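Local structure of glutamyl-tRNA synthetase (Methanothermobacter thermautotrophicus, 3AII) at residues E343-G346 / W347-R351; P427-P430 / D431-E434; A114-A117 / I118-E122; I480-A483 / R484-G487; A298-E301 / K302-L306. The protein catalyses the ATP-dependent attachment of glutamate to tRNA, as an archaeal class I synthetase of the non-discriminating type, probably by way of glutamyl-AMP. One frame throughout, in Å; residues are numbered along the deposited sequence. Where two conformers were deposited one is given.

Interaction 1 of 5, residues E343-G346 / W347-R351; sequences EYSG and WDDPR
The guanidinium group of R351 is flanked by the side chains of E343, Y344 and D349, each meeting it in its own way. D349 takes it side-on: R351 NE binds D349 OD1 at 2.9 Å and R351 NH2 binds D349 OD2 at 2.9 Å, both carboxylate oxygens lying near the guanidinium plane. E343 also comes in at the edge, OE1 meeting R351 NH1 at 3.2 Å almost along its own C-O bond, with the carboxylate turned 77° from the guanidinium plane. E343 is poorly ordered, so this half of the salt-bridge network is probably the looser one. Over a guanidinium face stands the Y344 ring, upright at 79°, its rim atom CD1 lying 3.9 Å from R351 NE. The same ring turns its edge to D349, CD1 being 3.9 Å from D349 CG. A chi1 of -174°, CG lying anti to the backbone N, sends the D349 carboxylate back to S345, whose backbone N donates to D349 OD2 at 2.9 Å. OD1 accepts the backbone N of R351 as well as NE, so each carboxylate oxygen holds two N-H groups. A water that donates to D348 OD1 also pairs with S345 OG. W347 points the other way, to helix 333-341, and gives its NE1 to E146. D349 N donates to G346 O at 3.1 Å, closing a type I beta turn, and the D349 OD1 to R351 N bond adds an Asx turn. These two turns, joined at D349, shape this loop of the catalytic domain between helices 333-341 and 355-360.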
loop_
_atom_site.group_PDB
_atom_site.type_symbol
_atom_site.label_atom_id
_atom_site.label_comp_id
_atom_site.label_asym_id
_atom_site.label_seq_id
_atom_site.Cartn_x
_atom_site.Cartn_y
_atom_site.Cartn_z
ATOM N N GLU A 343 9.911 16.798 3.625
ATOM C CA GLU A 343 10.479 15.843 2.681
ATOM C C GLU A 343 9.546 14.677 2.385
ATOM O O GLU A 343 9.984 13.624 1.930
ATOM C CB GLU A 343 11.856 15.349 3.132
ATOM C CG GLU A 343 12.967 16.334 2.824
ATOM C CD GLU A 343 12.842 16.920 1.427
ATOM O OE1 GLU A 343 12.547 16.156 0.484
ATOM O OE2 GLU A 343 13.033 18.146 1.272
ATOM N N TYR A 344 8.267 14.875 2.686
ATOM C CA TYR A 344 7.181 14.137 2.049
ATOM C C TYR A 344 6.022 15.115 1.925
ATOM O O TYR A 344 5.676 15.799 2.886
ATOM C CB TYR A 344 6.760 12.897 2.839
ATOM C CG TYR A 344 7.822 11.830 2.954
ATOM C CD1 TYR A 344 8.518 11.387 1.839
ATOM C CD2 TYR A 344 8.111 11.246 4.180
ATOM C CE1 TYR A 344 9.492 10.409 1.945
ATOM C CE2 TYR A 344 9.077 10.265 4.297
ATOM C CZ TYR A 344 9.765 9.852 3.178
ATOM O OH TYR A 344 10.725 8.877 3.302
ATOM N N SER A 345 5.441 15.194 0.734
ATOM C CA SER A 345 4.407 16.184 0.451
ATOM C C SER A 345 3.070 15.767 1.042
ATOM O O SER A 345 2.163 16.588 1.206
ATOM C CB SER A 345 4.266 16.381 -1.059
ATOM O OG SER A 345 4.101 15.136 -1.718
ATOM N N GLY A 346 2.957 14.482 1.359
ATOM C CA GLY A 346 1.708 13.918 1.830
ATOM C C GLY A 346 1.737 12.409 1.706
ATOM O O GLY A 346 2.766 11.822 1.369
ATOM N N TRP A 347 0.603 11.776 1.980
ATOM C CA TRP A 347 0.533 10.327 1.932
ATOM C C TRP A 347 0.675 9.816 0.501
ATOM O O TRP A 347 0.953 8.632 0.280
ATOM C CB TRP A 347 -0.775 9.850 2.549
ATOM C CG TRP A 347 -0.778 9.920 4.055
ATOM C CD1 TRP A 347 -1.520 10.755 4.834
ATOM C CD2 TRP A 347 0.015 9.129 4.946
ATOM N NE1 TRP A 347 -1.249 10.519 6.169
ATOM C CE2 TRP A 347 -0.309 9.526 6.260
ATOM C CE3 TRP A 347 0.959 8.113 4.761
ATOM C CZ2 TRP A 347 0.282 8.945 7.384
ATOM C CZ3 TRP A 347 1.546 7.537 5.877
ATOM C CH2 TRP A 347 1.204 7.956 7.172
ATOM N N ASP A 348 0.481 10.709 -0.466
ATOM C CA ASP A 348 0.624 10.334 -1.875
ATOM C C ASP A 348 1.948 10.807 -2.500
ATOM O O ASP A 348 2.067 10.951 -3.725
ATOM C CB ASP A 348 -0.585 10.803 -2.690
ATOM C CG ASP A 348 -0.775 12.301 -2.643
ATOM O OD1 ASP A 348 -0.029 12.974 -1.907
ATOM O OD2 ASP A 348 -1.675 12.804 -3.343
ATOM N N ASP A 349 2.950 11.037 -1.658
ATOM C CA ASP A 349 4.294 11.358 -2.140
ATOM C C ASP A 349 4.852 10.108 -2.810
ATOM O O ASP A 349 4.746 9.021 -2.255
ATOM C CB ASP A 349 5.177 11.782 -0.957
ATOM C CG ASP A 349 6.562 12.269 -1.391
ATOM O OD1 ASP A 349 7.341 11.465 -1.952
ATOM O OD2 ASP A 349 6.876 13.455 -1.152
ATOM N N PRO A 350 5.428 10.245 -4.026
ATOM C CA PRO A 350 5.803 9.057 -4.806
ATOM C C PRO A 350 6.897 8.217 -4.156
ATOM O O PRO A 350 7.088 7.060 -4.517
ATOM C CB PRO A 350 6.272 9.644 -6.144
ATOM C CG PRO A 350 6.637 11.047 -5.836
ATOM C CD PRO A 350 5.698 11.491 -4.760
ATOM N N ARG A 351 7.603 8.796 -3.193
ATOM C CA ARG A 351 8.605 8.042 -2.447
ATOM C C ARG A 351 8.000 7.030 -1.484
ATOM O O ARG A 351 8.719 6.215 -0.913
ATOM C CB ARG A 351 9.524 9.001 -1.686
ATOM C CG ARG A 351 10.487 9.729 -2.608
ATOM C CD ARG A 351 11.159 10.895 -1.918
ATOM N NE ARG A 351 10.227 11.981 -1.644
ATOM C CZ ARG A 351 10.591 13.156 -1.144
ATOM N NH1 ARG A 351 11.868 13.385 -0.863
ATOM N NH2 ARG A 351 9.687 14.099 -0.931
HETATM O O HOH W 1 1.255 15.183 -1.834
#

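Interaction 2 of 5, residues P427-P430 / D431-E434; sequences PLHP and DHPE
H429 and H432 form a T-shaped aromatic pair: the edge of the H432 ring, led by CD2, stands over a face of the H429 ring near its rim, with CD2 3.6 Å from H429 ND1. The ring centroids are 5.0 Å apart and the planes 77° from each other. H429 ND1 also accepts the backbone N of D431 at 3.0 Å, nearly in the ring plane, so one ring is used at its edge by an amide and on its face by a neighbouring imidazole. The D431 carboxylate comes to the rim of the same ring, OD2 lying 3.5 Å from H429 CE1. What puts the H429 ring under the turn is its first torsion, CG anti to the backbone N (chi1 -164°). Further out, H429 NE2 bonds the carbonyl of E398; with ND1 accepting, this fits a neutral ring carrying its proton on NE2. With an alanine here, the amide of D431 and the carbonyl of E398 would probably be left without their mate, and a gap would open beside H432 CD2. H432 is held from both nitrogens: ND1 donates to E434 OE1 at 2.8 Å and NE2 bonds the carbonyl of E399, partners that would favour a protonated, charged ring. Beneath the side chains H432 N donates to H429 O at 2.9 Å. That bond closes a type I beta turn from H429 to H432, which leads into a 3-10 segment starting at P433, in the connection between strands 422-427 and 437-442 of the anticodon-binding part.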
loop_
_atom_site.group_PDB
_atom_site.type_symbol
_atom_site.label_atom_id
_atom_site.label_comp_id
_atom_site.label_asym_id
_atom_site.label_seq_id
_atom_site.Cartn_x
_atom_site.Cartn_y
_atom_site.Cartn_z
ATOM N N PRO A 427 -0.389 6.949 -34.878
ATOM C CA PRO A 427 -1.528 6.588 -34.031
ATOM C C PRO A 427 -1.378 6.961 -32.566
ATOM O O PRO A 427 -0.307 6.831 -31.948
ATOM C CB PRO A 427 -1.583 5.058 -34.147
ATOM C CG PRO A 427 -0.998 4.797 -35.510
ATOM C CD PRO A 427 0.107 5.794 -35.646
ATOM N N LEU A 428 -2.476 7.422 -31.991
ATOM C CA LEU A 428 -2.547 7.535 -30.546
ATOM C C LEU A 428 -2.416 6.172 -29.866
ATOM O O LEU A 428 -1.865 6.073 -28.779
ATOM C CB LEU A 428 -3.837 8.245 -30.137
ATOM C CG LEU A 428 -3.696 9.759 -30.347
ATOM C CD1 LEU A 428 -5.060 10.381 -30.694
ATOM C CD2 LEU A 428 -3.145 10.409 -29.077
ATOM N N HIS A 429 -2.934 5.126 -30.502
ATOM C CA HIS A 429 -2.685 3.770 -30.022
ATOM C C HIS A 429 -2.876 2.787 -31.170
ATOM O O HIS A 429 -3.950 2.735 -31.753
ATOM C CB HIS A 429 -3.616 3.397 -28.870
ATOM C CG HIS A 429 -3.150 2.191 -28.131
ATOM N ND1 HIS A 429 -3.147 0.936 -28.697
ATOM C CD2 HIS A 429 -2.616 2.052 -26.894
ATOM C CE1 HIS A 429 -2.655 0.069 -27.830
ATOM N NE2 HIS A 429 -2.328 0.721 -26.729
ATOM N N PRO A 430 -1.831 2.010 -31.497
ATOM C CA PRO A 430 -1.883 1.144 -32.685
ATOM C C PRO A 430 -3.030 0.124 -32.664
ATOM O O PRO A 430 -3.466 -0.308 -33.735
ATOM C CB PRO A 430 -0.520 0.432 -32.672
ATOM C CG PRO A 430 0.017 0.624 -31.283
ATOM C CD PRO A 430 -0.525 1.943 -30.818
ATOM N N ASP A 431 -3.520 -0.234 -31.486
ATOM C CA ASP A 431 -4.614 -1.206 -31.384
ATOM C C ASP A 431 -5.998 -0.566 -31.350
ATOM O O ASP A 431 -7.014 -1.265 -31.333
ATOM C CB ASP A 431 -4.434 -2.082 -30.147
ATOM C CG ASP A 431 -3.151 -2.877 -30.188
ATOM O OD1 ASP A 431 -2.690 -3.198 -31.306
ATOM O OD2 ASP A 431 -2.609 -3.173 -29.102
ATOM N N HIS A 432 -6.042 0.760 -31.321
ATOM C CA HIS A 432 -7.312 1.466 -31.176
ATOM C C HIS A 432 -7.460 2.568 -32.211
ATOM O O HIS A 432 -7.298 3.748 -31.897
ATOM C CB HIS A 432 -7.432 2.069 -29.782
ATOM C CG HIS A 432 -7.537 1.050 -28.692
ATOM N ND1 HIS A 432 -8.747 0.523 -28.289
ATOM C CD2 HIS A 432 -6.593 0.467 -27.916
ATOM C CE1 HIS A 432 -8.541 -0.342 -27.312
ATOM N NE2 HIS A 432 -7.243 -0.396 -27.066
ATOM N N PRO A 433 -7.752 2.186 -33.455
ATOM C CA PRO A 433 -7.913 3.165 -34.532
ATOM C C PRO A 433 -9.039 4.148 -34.244
ATOM O O PRO A 433 -9.041 5.223 -34.851
ATOM C CB PRO A 433 -8.267 2.307 -35.757
ATOM C CG PRO A 433 -7.891 0.907 -35.392
ATOM C CD PRO A 433 -7.973 0.799 -33.905
ATOM N N GLU A 434 -9.977 3.784 -33.365
ATOM C CA GLU A 434 -11.112 4.655 -33.082
ATOM C C GLU A 434 -10.679 6.021 -32.574
ATOM O O GLU A 434 -11.344 7.011 -32.850
ATOM C CB GLU A 434 -12.121 4.011 -32.114
ATOM C CG GLU A 434 -11.586 3.818 -30.702
ATOM C CD GLU A 434 -10.915 2.471 -30.500
ATOM O OE1 GLU A 434 -10.796 2.043 -29.324
ATOM O OE2 GLU A 434 -10.525 1.830 -31.497
#

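Interaction 3 of 5, residues A114-A117 / I118-E122; sequences ARAA and ILNHE
A114 to E122 run through the middle of helix 111-126, where I118 N, L119 N, N120 N and H121 N each donate to the carbonyl four residues back, as in I118 N to A114 O at 2.8 Å. The helix starts within the predicted 'HIGH' region of the catalytic domain. N120 adds a bond of its own. Its side chain folds back along the helix, CG beside the backbone N (chi1 -80°), and ND2 donates to A116 O at 2.7 Å; the amide N120 N reaches that oxygen at 3.1 Å from the opposite face of the carbonyl plane. ND2 also serves L291 O, at the end of strand 289-291, so one amide group links helix and strand. R115 and L119 lie side by side and point the same way. Fully extended from CG to NE, R115 rests its CG 3.8 Å from L119 CD1 and carries its guanidinium on to the carbonyls of G321 and G376. On another flank A114 CB meets I118 CD1 at 4.2 Å, and I118 packs on M372 of helix 365-375. The small A116 and A117 bring the helix close to F101 of strand 98-101, its partner in a beta-alpha-beta unit. Chemically the contact is buried, and the N-H groups of R115 and N120 are met by backbone oxygens: A116 O takes two from one residue, and a buried guanidinium bound to two carbonyls probably keeps its positive charge.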
loop_
_atom_site.group_PDB
_atom_site.type_symbol
_atom_site.label_atom_id
_atom_site.label_comp_id
_atom_site.label_asym_id
_atom_site.label_seq_id
_atom_site.Cartn_x
_atom_site.Cartn_y
_atom_site.Cartn_z
ATOM N N ALA A 114 -2.444 -4.463 1.412
ATOM C CA ALA A 114 -3.220 -4.876 0.258
ATOM C C ALA A 114 -3.297 -6.394 0.131
ATOM O O ALA A 114 -4.345 -6.934 -0.220
ATOM C CB ALA A 114 -2.660 -4.241 -1.028
ATOM N N ARG A 115 -2.194 -7.084 0.414
ATOM C CA ARG A 115 -2.183 -8.540 0.365
ATOM C C ARG A 115 -3.221 -9.197 1.295
ATOM O O ARG A 115 -4.000 -10.041 0.852
ATOM C CB ARG A 115 -0.783 -9.068 0.675
ATOM C CG ARG A 115 -0.642 -10.539 0.407
ATOM C CD ARG A 115 0.790 -11.012 0.569
ATOM N NE ARG A 115 0.870 -12.457 0.395
ATOM C CZ ARG A 115 1.879 -13.207 0.822
ATOM N NH1 ARG A 115 2.897 -12.643 1.452
ATOM N NH2 ARG A 115 1.864 -14.518 0.621
ATOM N N ALA A 116 -3.227 -8.823 2.573
ATOM C CA ALA A 116 -4.215 -9.370 3.513
ATOM C C ALA A 116 -5.634 -9.038 3.072
ATOM O O ALA A 116 -6.544 -9.866 3.159
ATOM C CB ALA A 116 -3.969 -8.843 4.925
ATOM N N ALA A 117 -5.827 -7.814 2.606
ATOM C CA ALA A 117 -7.161 -7.374 2.202
ATOM C C ALA A 117 -7.655 -8.168 1.002
ATOM O O ALA A 117 -8.778 -8.674 0.985
ATOM C CB ALA A 117 -7.147 -5.892 1.882
ATOM N N ILE A 118 -6.793 -8.286 -0.001
ATOM C CA ILE A 118 -7.145 -9.013 -1.217
ATOM C C ILE A 118 -7.407 -10.497 -0.941
ATOM O O ILE A 118 -8.411 -11.046 -1.381
ATOM C CB ILE A 118 -6.056 -8.842 -2.287
ATOM C CG1 ILE A 118 -6.064 -7.402 -2.812
ATOM C CG2 ILE A 118 -6.276 -9.826 -3.441
ATOM C CD1 ILE A 118 -4.763 -6.967 -3.396
ATOM N N LEU A 119 -6.512 -11.143 -0.200
ATOM C CA LEU A 119 -6.668 -12.570 0.045
ATOM C C LEU A 119 -7.952 -12.857 0.819
ATOM O O LEU A 119 -8.713 -13.758 0.476
ATOM C CB LEU A 119 -5.444 -13.138 0.774
ATOM C CG LEU A 119 -4.176 -13.131 -0.075
ATOM C CD1 LEU A 119 -2.961 -13.534 0.751
ATOM C CD2 LEU A 119 -4.356 -14.046 -1.277
ATOM N N ASN A 120 -8.208 -12.073 1.857
ATOM C CA ASN A 120 -9.409 -12.290 2.639
ATOM C C ASN A 120 -10.665 -12.016 1.840
ATOM O O ASN A 120 -11.664 -12.736 1.952
ATOM C CB ASN A 120 -9.367 -11.460 3.918
ATOM C CG ASN A 120 -8.515 -12.102 4.974
ATOM O OD1 ASN A 120 -8.938 -13.055 5.627
ATOM N ND2 ASN A 120 -7.298 -11.606 5.142
ATOM N N HIS A 121 -10.608 -10.983 1.011
ATOM C CA HIS A 121 -11.721 -10.681 0.125
ATOM C C HIS A 121 -11.936 -11.804 -0.899
ATOM O O HIS A 121 -13.057 -12.258 -1.099
ATOM C CB HIS A 121 -11.501 -9.341 -0.557
ATOM C CG HIS A 121 -12.499 -9.037 -1.627
ATOM N ND1 HIS A 121 -13.853 -8.956 -1.383
ATOM C CD2 HIS A 121 -12.337 -8.792 -2.950
ATOM C CE1 HIS A 121 -14.484 -8.672 -2.511
ATOM N NE2 HIS A 121 -13.586 -8.569 -3.476
ATOM N N GLU A 122 -10.852 -12.273 -1.515
ATOM C CA GLU A 122 -10.943 -13.394 -2.456
ATOM C C GLU A 122 -11.503 -14.683 -1.843
ATOM O O GLU A 122 -12.261 -15.396 -2.493
ATOM C CB GLU A 122 -9.586 -13.674 -3.119
ATOM C CG GLU A 122 -9.072 -12.564 -4.033
ATOM C CD GLU A 122 -9.853 -12.448 -5.339
ATOM O OE1 GLU A 122 -10.480 -13.438 -5.773
ATOM O OE2 GLU A 122 -9.838 -11.353 -5.935
#

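Interaction 4 of 5, residues I480-A483 / R484-G487; sequences IEEA and RELG
A Schellman motif ends the short helix 480-486, with G487 N on R484 O at 3.1 Å and the following amide turned back to A483 O. G487 is its C-prime residue, with a positive phi of 69°. Ahead of this end the backbone is regular, R484 N, E485 N and L486 N bonding the carbonyls of I480, E481 and E482. The side chains meet on the outer flank. E482 and E485 run side by side and point the same way, which brings E482 OE1 within 3.2 Å of E485 OE2, the carboxylates turned 49° from each other. Two negative charges so near would repel, and one of the pair may have its pKa raised. E485 CG lies 2.9 Å from E481 O. E481 bends at its second torsion (-71°) and comes obliquely to R484, where OE2 touches CD at 3.5 Å. NH1 of R484 stays 4.0 Å from that oxygen, an attraction longer than a salt bridge. On the inner flank A483 and L486 pack on N465 of strand 464-469; L486 also reaches P457 and H476. The helix thus lies against the strands 456-460, 464-469 and 472-477 and, by the Schellman motif with G487 at C-prime, turns the chain from strand 472-477 into strand 489-495 of the distal six-stranded sheet.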
loop_
_atom_site.group_PDB
_atom_site.type_symbol
_atom_site.label_atom_id
_atom_site.label_comp_id
_atom_site.label_asym_id
_atom_site.label_seq_id
_atom_site.Cartn_x
_atom_site.Cartn_y
_atom_site.Cartn_z
ATOM N N ILE A 480 12.417 5.086 -44.825
ATOM C CA ILE A 480 12.840 4.069 -43.864
ATOM C C ILE A 480 14.106 3.343 -44.312
ATOM O O ILE A 480 14.979 3.045 -43.498
ATOM C CB ILE A 480 11.735 3.018 -43.641
ATOM C CG1 ILE A 480 10.510 3.661 -42.995
ATOM C CG2 ILE A 480 12.250 1.877 -42.775
ATOM C CD1 ILE A 480 9.363 2.701 -42.782
ATOM N N GLU A 481 14.197 3.045 -45.605
ATOM C CA GLU A 481 15.365 2.347 -46.139
ATOM C C GLU A 481 16.630 3.180 -45.979
ATOM O O GLU A 481 17.676 2.658 -45.595
ATOM C CB GLU A 481 15.158 1.961 -47.606
ATOM C CG GLU A 481 14.237 0.762 -47.813
ATOM C CD GLU A 481 14.870 -0.555 -47.381
ATOM O OE1 GLU A 481 14.842 -1.516 -48.181
ATOM O OE2 GLU A 481 15.397 -0.632 -46.248
ATOM N N GLU A 482 16.531 4.474 -46.267
ATOM C CA GLU A 482 17.657 5.373 -46.063
ATOM C C GLU A 482 18.057 5.334 -44.590
ATOM O O GLU A 482 19.239 5.311 -44.256
ATOM C CB GLU A 482 17.311 6.802 -46.481
ATOM C CG GLU A 482 16.566 6.911 -47.808
ATOM C CD GLU A 482 17.312 6.267 -48.960
ATOM O OE1 GLU A 482 18.554 6.156 -48.879
ATOM O OE2 GLU A 482 16.654 5.875 -49.948
ATOM N N ALA A 483 17.069 5.317 -43.703
ATOM C CA ALA A 483 17.364 5.271 -42.276
ATOM C C ALA A 483 18.149 4.005 -41.925
ATOM O O ALA A 483 19.092 4.041 -41.138
ATOM C CB ALA A 483 16.074 5.351 -41.454
ATOM N N ARG A 484 17.739 2.877 -42.498
ATOM C CA ARG A 484 18.441 1.618 -42.269
ATOM C C ARG A 484 19.864 1.666 -42.823
ATOM O O ARG A 484 20.796 1.152 -42.208
ATOM C CB ARG A 484 17.678 0.450 -42.897
ATOM C CG ARG A 484 16.451 -0.000 -42.119
ATOM C CD ARG A 484 15.753 -1.143 -42.844
ATOM N NE ARG A 484 14.880 -1.913 -41.963
ATOM C CZ ARG A 484 14.235 -3.015 -42.332
ATOM N NH1 ARG A 484 14.361 -3.477 -43.570
ATOM N NH2 ARG A 484 13.464 -3.656 -41.465
ATOM N N GLU A 485 20.025 2.292 -43.982
ATOM C CA GLU A 485 21.334 2.402 -44.605
ATOM C C GLU A 485 22.273 3.251 -43.735
ATOM O O GLU A 485 23.459 2.954 -43.615
ATOM C CB GLU A 485 21.202 2.970 -46.027
ATOM C CG GLU A 485 20.247 2.167 -46.933
ATOM C CD GLU A 485 20.481 2.396 -48.425
ATOM O OE1 GLU A 485 21.418 1.789 -48.983
ATOM O OE2 GLU A 485 19.718 3.165 -49.048
ATOM N N LEU A 486 21.735 4.295 -43.109
ATOM C CA LEU A 486 22.521 5.132 -42.199
ATOM C C LEU A 486 22.856 4.459 -40.871
ATOM O O LEU A 486 23.793 4.862 -40.179
ATOM C CB LEU A 486 21.766 6.421 -41.879
ATOM C CG LEU A 486 21.677 7.546 -42.892
ATOM C CD1 LEU A 486 20.840 8.668 -42.299
ATOM C CD2 LEU A 486 23.080 8.052 -43.244
ATOM N N GLY A 487 22.072 3.458 -40.491
ATOM C CA GLY A 487 22.136 2.949 -39.139
ATOM C C GLY A 487 21.592 3.986 -38.167
ATOM O O GLY A 487 22.053 4.093 -37.033
#

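Interaction 5 of 5, residues A298-E301 / K302-L306; sequences ANRE and KQEYL
E304 reaches back one helical turn to R300, and its side chain can be followed atom by atom. CB lies 3.5 Å from R300 O, the carbonyl that also accepts E304 N. CG of E304 stands beside the backbone N (chi1 -73°) and passes R300 O at 3.1 Å. CD comes alongside the aliphatic part of the arginine, 3.9 Å from R300 CG. At the tip the two oxygens part company. OE2 receives R300 NE at 2.8 Å in a nearly straight bond (168°), in the guanidinium plane and close to its own C-O direction, with carboxylate and guanidinium planes 68° apart. OE1 accepts a hydrogen bond from a water at 2.7 Å, and that water gives its other bond to E301 O, 2.9 Å away. Y305 CD1 lies 3.2 Å from E301 O. R300 and Q303 pack on F317 of strand 316-318. With an alanine here, the guanidinium of R300 would probably lose its carboxylate mate and be freer to swing, and the water one of its two anchors. The contact is therefore an i to i+4 salt bridge made through NE alone, with the second oxygen tied to the backbone by water, both charges being balanced within one turn of helix 299-310.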
loop_
_atom_site.group_PDB
_atom_site.type_symbol
_atom_site.label_atom_id
_atom_site.label_comp_id
_atom_site.label_asym_id
_atom_site.label_seq_id
_atom_site.Cartn_x
_atom_site.Cartn_y
_atom_site.Cartn_z
ATOM N N ALA A 298 3.644 -17.373 17.347
ATOM C CA ALA A 298 3.633 -16.682 18.630
ATOM C C ALA A 298 2.215 -16.277 19.014
ATOM O O ALA A 298 1.686 -16.719 20.031
ATOM C CB ALA A 298 4.538 -15.454 18.578
ATOM N N ASN A 299 1.598 -15.446 18.183
ATOM C CA ASN A 299 0.271 -14.921 18.478
ATOM C C ASN A 299 -0.811 -16.000 18.591
ATOM O O ASN A 299 -1.581 -16.007 19.548
ATOM C CB ASN A 299 -0.124 -13.840 17.461
ATOM C CG ASN A 299 0.784 -12.620 17.517
ATOM O OD1 ASN A 299 1.426 -12.345 18.537
ATOM N ND2 ASN A 299 0.837 -11.875 16.415
ATOM N N ARG A 300 -0.876 -16.913 17.624
ATOM C CA ARG A 300 -1.852 -17.998 17.699
ATOM C C ARG A 300 -1.695 -18.802 18.996
ATOM O O ARG A 300 -2.672 -19.095 19.684
ATOM C CB ARG A 300 -1.737 -18.934 16.493
ATOM C CG ARG A 300 -2.482 -20.254 16.674
ATOM C CD ARG A 300 -2.380 -21.150 15.441
ATOM N NE ARG A 300 -2.808 -22.521 15.728
ATOM C CZ ARG A 300 -3.084 -23.434 14.802
ATOM N NH1 ARG A 300 -2.988 -23.134 13.512
ATOM N NH2 ARG A 300 -3.465 -24.652 15.165
ATOM N N GLU A 301 -0.460 -19.174 19.315
ATOM C CA GLU A 301 -0.193 -19.933 20.529
ATOM C C GLU A 301 -0.661 -19.187 21.783
ATOM O O GLU A 301 -1.177 -19.788 22.714
ATOM C CB GLU A 301 1.301 -20.242 20.647
ATOM C CG GLU A 301 1.820 -21.265 19.660
ATOM C CD GLU A 301 3.318 -21.469 19.787
ATOM O OE1 GLU A 301 3.748 -22.180 20.721
ATOM O OE2 GLU A 301 4.068 -20.911 18.955
ATOM N N LYS A 302 -0.464 -17.873 21.806
ATOM C CA LYS A 302 -0.897 -17.077 22.952
ATOM C C LYS A 302 -2.419 -17.054 23.066
ATOM O O LYS A 302 -2.982 -17.263 24.140
ATOM C CB LYS A 302 -0.352 -15.650 22.840
ATOM C CG LYS A 302 1.165 -15.570 22.904
ATOM C CD LYS A 302 1.641 -14.143 22.679
ATOM C CE LYS A 302 3.143 -14.028 22.869
ATOM N NZ LYS A 302 3.633 -12.663 22.522
ATOM N N GLN A 303 -3.085 -16.789 21.944
ATOM C CA GLN A 303 -4.541 -16.692 21.945
ATOM C C GLN A 303 -5.236 -18.005 22.281
ATOM O O GLN A 303 -6.296 -18.018 22.910
ATOM C CB GLN A 303 -5.020 -16.184 20.588
ATOM C CG GLN A 303 -4.467 -14.810 20.241
ATOM C CD GLN A 303 -4.905 -14.337 18.869
ATOM O OE1 GLN A 303 -4.270 -13.470 18.270
ATOM N NE2 GLN A 303 -5.991 -14.910 18.364
ATOM N N GLU A 304 -4.639 -19.114 21.864
ATOM C CA GLU A 304 -5.209 -20.426 22.162
ATOM C C GLU A 304 -5.566 -20.600 23.649
ATOM O O GLU A 304 -6.588 -21.196 23.981
ATOM C CB GLU A 304 -4.276 -21.536 21.668
ATOM C CG GLU A 304 -4.276 -21.691 20.153
ATOM C CD GLU A 304 -3.236 -22.675 19.647
ATOM O OE1 GLU A 304 -2.426 -23.179 20.459
ATOM O OE2 GLU A 304 -3.227 -22.940 18.426
ATOM N N TYR A 305 -4.754 -20.035 24.542
ATOM C CA TYR A 305 -5.022 -20.116 25.981
ATOM C C TYR A 305 -6.290 -19.385 26.393
ATOM O O TYR A 305 -7.005 -19.814 27.294
ATOM C CB TYR A 305 -3.839 -19.576 26.788
ATOM C CG TYR A 305 -2.649 -20.499 26.775
ATOM C CD1 TYR A 305 -1.614 -20.319 25.865
ATOM C CD2 TYR A 305 -2.560 -21.553 27.672
ATOM C CE1 TYR A 305 -0.529 -21.169 25.844
ATOM C CE2 TYR A 305 -1.477 -22.404 27.657
ATOM C CZ TYR A 305 -0.470 -22.211 26.745
ATOM O OH TYR A 305 0.607 -23.061 26.733
ATOM N N LEU A 306 -6.556 -18.270 25.723
ATOM C CA LEU A 306 -7.759 -17.490 25.983
ATOM C C LEU A 306 -8.995 -18.265 25.587
ATOM O O LEU A 306 -9.946 -18.369 26.362
ATOM C CB LEU A 306 -7.736 -16.192 25.180
ATOM C CG LEU A 306 -6.849 -15.062 25.670
ATOM C CD1 LEU A 306 -6.923 -13.924 24.668
ATOM C CD2 LEU A 306 -7.300 -14.597 27.038
HETATM O O HOH W 2 -1.180 -22.642 22.801
#

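In the fold
From the N terminus the five contacts follow in series as interactions 3, 5, 1, 2 and 4; each is local, and none nests in or crosses another. Interaction 3 lies within a beta-alpha-beta unit of the catalytic domain. Interaction 5, about 13 Å from it between nearest atoms, belongs to helix 299-310, packed against helix 274-284. Interaction 1 closes turns in the loop between helices 333-341 and 355-360, where R351 touches A509 of the C-terminal part. Interaction 2 closes the turn joining strands 422-427 and 437-442, fastened to E398 and E399. Interaction 4 ends a helix farther out, about 60 Å from interaction 5 between nearest atoms.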